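Local coordinates for uncharacterized protein AF_0924 (Archaeoglobus fulgidus, PDB 3DT5) that is of unknown function but is probably anchored in the cell membrane, the fragment here being its calcium-bound, mainly helical C-terminal domain, at residues 60-63 with 64-67. Residues are numbered along the deposited sequence; the frame is centred on the assembly and turned at random.
Sequences NNLL and RVLP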
loop_
_atom_site.group_PDB
_atom_site.type_symbol
_atom_site.label_atom_id
_atom_site.label_comp_id
_atom_site.label_asym_id
_atom_site.label_seq_id
_atom_site.Cartn_x
_atom_site.Cartn_y
_atom_site.Cartn_z
ATOM N N ASN A 60 12.648 -2.724 -5.270
ATOM C CA ASN A 60 12.584 -3.182 -6.668
ATOM C C ASN A 60 11.608 -4.345 -6.831
ATOM O O ASN A 60 10.969 -4.427 -7.870
ATOM C CB ASN A 60 13.993 -3.590 -7.184
ATOM C CG ASN A 60 14.905 -2.372 -7.439
ATOM O OD1 ASN A 60 14.595 -1.255 -6.964
ATOM N ND2 ASN A 60 16.005 -2.566 -8.225
ATOM N N ASN A 61 11.454 -5.204 -5.790
ATOM C CA ASN A 61 10.552 -6.369 -5.885
ATOM C C ASN A 61 9.103 -5.862 -6.087
ATOM O O ASN A 61 8.368 -6.330 -6.969
ATOM C CB ASN A 61 10.519 -7.234 -4.607
ATOM C CG ASN A 61 11.808 -7.906 -4.306
ATOM O OD1 ASN A 61 12.736 -7.869 -5.087
ATOM N ND2 ASN A 61 11.873 -8.545 -3.107
ATOM N N LEU A 62 8.697 -4.923 -5.248
ATOM C CA LEU A 62 7.366 -4.325 -5.367
ATOM C C LEU A 62 7.149 -3.570 -6.687
ATOM O O LEU A 62 6.090 -3.710 -7.300
ATOM C CB LEU A 62 7.101 -3.366 -4.156
ATOM C CG LEU A 62 5.719 -2.690 -4.205
ATOM C CD1 LEU A 62 4.533 -3.718 -4.248
ATOM C CD2 LEU A 62 5.572 -1.750 -3.017
ATOM N N LEU A 63 8.148 -2.808 -7.145
ATOM C CA LEU A 63 8.010 -2.083 -8.410
ATOM C C LEU A 63 7.727 -3.046 -9.553
ATOM O O LEU A 63 7.047 -2.676 -10.503
ATOM C CB LEU A 63 9.267 -1.245 -8.705
ATOM C CG LEU A 63 9.440 -0.120 -7.685
ATOM C CD1 LEU A 63 10.726 0.616 -8.021
ATOM C CD2 LEU A 63 8.256 0.880 -7.845
ATOM N N ARG A 64 8.260 -4.270 -9.503
ATOM C CA ARG A 64 7.934 -5.257 -10.551
ATOM C C ARG A 64 6.439 -5.515 -10.735
ATOM O O ARG A 64 5.994 -5.838 -11.839
ATOM C CB ARG A 64 8.671 -6.574 -10.295
ATOM C CG ARG A 64 10.114 -6.365 -10.792
ATOM C CD ARG A 64 11.073 -7.365 -10.408
ATOM N NE ARG A 64 12.133 -7.250 -11.399
ATOM C CZ ARG A 64 13.373 -7.699 -11.252
ATOM N NH1 ARG A 64 13.749 -8.289 -10.120
ATOM N NH2 ARG A 64 14.241 -7.556 -12.255
ATOM N N VAL A 65 5.689 -5.453 -9.638
ATOM C CA VAL A 65 4.285 -5.890 -9.662
ATOM C C VAL A 65 3.312 -4.769 -9.363
ATOM O O VAL A 65 2.113 -4.934 -9.558
ATOM C CB VAL A 65 3.997 -7.118 -8.683
ATOM C CG1 VAL A 65 4.838 -8.359 -9.095
ATOM C CG2 VAL A 65 4.302 -6.741 -7.241
ATOM N N LEU A 66 3.798 -3.617 -8.896
ATOM C CA LEU A 66 2.875 -2.562 -8.463
ATOM C C LEU A 66 2.227 -1.916 -9.703
ATOM O O LEU A 66 2.971 -1.445 -10.590
ATOM C CB LEU A 66 3.637 -1.485 -7.660
ATOM C CG LEU A 66 2.830 -0.297 -7.098
ATOM C CD1 LEU A 66 1.849 -0.788 -5.976
ATOM C CD2 LEU A 66 3.829 0.774 -6.566
ATOM N N PRO A 67 0.871 -1.916 -9.811
ATOM C CA PRO A 67 0.235 -1.296 -10.973
ATOM C C PRO A 67 0.562 0.212 -11.074
ATOM O O PRO A 67 0.891 0.866 -10.067
ATOM C CB PRO A 67 -1.289 -1.458 -10.680
ATOM C CG PRO A 67 -1.353 -2.702 -9.751
ATOM C CD PRO A 67 -0.129 -2.480 -8.880
HETATM O O HOH W 1 4.487 -2.887 -12.247
#
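With CG of L62 anti to its backbone N (chi1 180°), CD1 of L62 reaches CB of L66 at 4.2 Å, one helical turn further on; L66 has the same first torsion (chi1 -179°), which directs the rest of its side chain beyond that CB. The same methyl lies 4.3 Å from CG2 of V65. The carbonyl O of L62 is in touch with both CB of L66 and CG2 of V65 and accepts two backbone bonds. N of L66 approaches O of L62 nearly in line with the carbonyl, at 2.8 Å, though the bond is bent at the hydrogen (131°), whereas N of V65 comes from above the carbonyl plane, 2.9 Å from O of L62. The end of helix 60-65 illustrates how a short helix closes: N of R64 bonds O of N60 (3.2 Å) and, weakly, O of N61, O of L62 then takes both an (i, i+3) and an (i, i+4) donor, and the chain leaves in an extended conformation at L66 and P67. A water lies within hydrogen-bonding distance of O of L63 and O of L66 (2.7 Å to the latter), spanning the helix end and the departing chain. On the more exposed flank, the aliphatic part of R64 passes N60, with CG 3.6 Å from O of N60. F26 of helix 16-35 touches L62 and L66, and L101 of helix 88-116 packs on L62; R55 donates to the carbonyls of L66 and P67, tying the exit to the preceding loop.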